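Long-range contact in hypothetical protein BACOVA_04980 (Bacteroides ovatus, PDB 3UFI), which is a putative cell-adhesion protein of the fimbrillin family and probably serves as a subunit of a bacterial pilus: residues I122-Q127 and S224-F228. Numbering follows the deposited sequence.
Sequences ISGADQ and SIILF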
loop_
_atom_site.group_PDB
_atom_site.type_symbol
_atom_site.label_atom_id
_atom_site.label_comp_id
_atom_site.label_asym_id
_atom_site.label_seq_id
_atom_site.Cartn_x
_atom_site.Cartn_y
_atom_site.Cartn_z
ATOM N N ILE A 122 8.904 2.489 -8.823
ATOM C CA ILE A 122 8.912 3.362 -7.652
ATOM C C ILE A 122 10.096 4.337 -7.740
ATOM O O ILE A 122 11.204 3.930 -8.092
ATOM C CB ILE A 122 8.981 2.504 -6.322
ATOM C CG1 ILE A 122 7.832 1.459 -6.145
ATOM C CG2 ILE A 122 9.204 3.335 -5.051
ATOM C CD1 ILE A 122 6.442 1.937 -6.229
ATOM N N SER A 123 9.865 5.608 -7.379
ATOM C CA SER A 123 10.905 6.641 -7.278
ATOM C C SER A 123 10.748 7.330 -5.926
ATOM O O SER A 123 9.796 7.030 -5.213
ATOM C CB SER A 123 10.823 7.633 -8.442
ATOM O OG SER A 123 9.739 8.542 -8.329
ATOM N N GLY A 124 11.672 8.221 -5.577
ATOM C CA GLY A 124 11.622 8.985 -4.332
ATOM C C GLY A 124 10.522 10.015 -4.369
ATOM O O GLY A 124 9.956 10.354 -3.329
ATOM N N ALA A 125 10.163 10.475 -5.581
ATOM C CA ALA A 125 9.072 11.427 -5.813
ATOM C C ALA A 125 7.721 10.807 -5.400
ATOM O O ALA A 125 6.794 11.544 -5.076
ATOM C CB ALA A 125 9.033 11.847 -7.279
ATOM N N ASP A 126 7.630 9.457 -5.397
ATOM C CA ASP A 126 6.432 8.731 -4.957
ATOM C C ASP A 126 6.301 8.684 -3.444
ATOM O O ASP A 126 5.299 8.173 -2.954
ATOM C CB ASP A 126 6.492 7.282 -5.458
ATOM C CG ASP A 126 6.267 7.121 -6.934
ATOM O OD1 ASP A 126 5.337 7.769 -7.464
ATOM O OD2 ASP A 126 6.970 6.288 -7.553
ATOM N N GLN A 127 7.322 9.151 -2.696
ATOM C CA GLN A 127 7.365 8.991 -1.245
ATOM C C GLN A 127 6.920 10.219 -0.482
ATOM O O GLN A 127 6.995 10.213 0.737
ATOM C CB GLN A 127 8.769 8.533 -0.782
ATOM C CG GLN A 127 9.317 7.345 -1.584
ATOM C CD GLN A 127 8.512 6.062 -1.475
ATOM O OE1 GLN A 127 7.753 5.819 -0.531
ATOM N NE2 GLN A 127 8.767 5.141 -2.384
ATOM N N SER A 224 10.215 7.378 5.263
ATOM C CA SER A 224 9.639 6.062 4.987
ATOM C C SER A 224 9.604 5.845 3.493
ATOM O O SER A 224 9.332 6.772 2.737
ATOM C CB SER A 224 8.266 5.901 5.624
ATOM O OG SER A 224 7.243 6.412 4.790
ATOM N N ILE A 225 9.969 4.646 3.060
ATOM C CA ILE A 225 9.996 4.304 1.647
ATOM C C ILE A 225 9.110 3.096 1.423
ATOM O O ILE A 225 9.408 2.014 1.935
ATOM C CB ILE A 225 11.459 4.048 1.122
ATOM C CG1 ILE A 225 12.401 5.225 1.414
ATOM C CG2 ILE A 225 11.486 3.714 -0.368
ATOM C CD1 ILE A 225 13.472 4.906 2.359
ATOM N N ILE A 226 8.041 3.264 0.639
ATOM C CA ILE A 226 7.203 2.131 0.239
ATOM C C ILE A 226 7.828 1.549 -1.048
ATOM O O ILE A 226 8.104 2.287 -1.987
ATOM C CB ILE A 226 5.701 2.500 0.080
ATOM C CG1 ILE A 226 5.064 2.782 1.445
ATOM C CG2 ILE A 226 4.935 1.389 -0.678
ATOM C CD1 ILE A 226 3.544 3.171 1.388
ATOM N N LEU A 227 8.063 0.236 -1.067
ATOM C CA LEU A 227 8.686 -0.489 -2.174
ATOM C C LEU A 227 7.930 -1.740 -2.487
ATOM O O LEU A 227 7.175 -2.210 -1.644
ATOM C CB LEU A 227 10.122 -0.945 -1.754
ATOM C CG LEU A 227 11.227 0.073 -1.587
ATOM C CD1 LEU A 227 12.451 -0.597 -1.056
ATOM C CD2 LEU A 227 11.581 0.739 -2.921
ATOM N N PHE A 228 8.244 -2.377 -3.623
ATOM C CA PHE A 228 7.708 -3.688 -3.898
ATOM C C PHE A 228 8.456 -4.705 -3.038
ATOM O O PHE A 228 9.674 -4.571 -2.860
ATOM C CB PHE A 228 7.785 -4.049 -5.391
ATOM C CG PHE A 228 6.719 -3.361 -6.205
ATOM C CD1 PHE A 228 5.414 -3.846 -6.225
ATOM C CD2 PHE A 228 7.022 -2.240 -6.975
ATOM C CE1 PHE A 228 4.418 -3.192 -6.956
ATOM C CE2 PHE A 228 6.031 -1.594 -7.722
ATOM C CZ PHE A 228 4.735 -2.077 -7.714
HETATM O O HOH W 1 8.516 9.751 3.406
#
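A side-chain amide standing in for a strand partner joins two connecting segments of this fimbrillin-like, transthyretin-clan chain: Q127, at the end of a tight turn, pairs with both backbone polar groups of I226. The I226 N-H points to Q127 OE1 over 2.8 Å and nearly straight (166°), though it arrives from above the carbonyl plane, 42° out of it. In return Q127 NE2 donates to I226 O at 3.0 Å; the donor lies slightly off the I226 carbonyl plane, and that oxygen slightly off the plane of the Q127 amide. A bend at chi2 folds the chain of Q127 so that its amide lies alongside the extended 224-228 backbone, with I225 CG2 packed against NE2 at 3.7 Å. The backbones of I225 and L227 bond to I162 and T160, so the amide serves the intervening residue much as a neighbouring strand would. OE1 also accepts from Q132, whose NE2 bonds to S224 OG as well. Cut back to an alanine, Q127 would probably leave the N-H and C=O of I226 without these mates and the methyl CG2 of I225 less covered.

The turn that presents Q127 is stapled by S123 N, which donates to D126 OD2 on its anti side, somewhat out of the carboxylate plane, at 3.0 Å, while the backbone N of D126 and of Q127 reach back to the carbonyls of S123 and G124. A water donates to the carbonyls of Q127 and S224. At the other end I122 takes over: its CG2 lies 3.4 Å from I226 O and meets L227 CD2, an apolar neighbour. Chi1 (-57°) sets CG1 beside the backbone N and against the F228 ring, which CD1 meets obliquely, 3.9 Å from CE2. M159 packs on both I226 and F228.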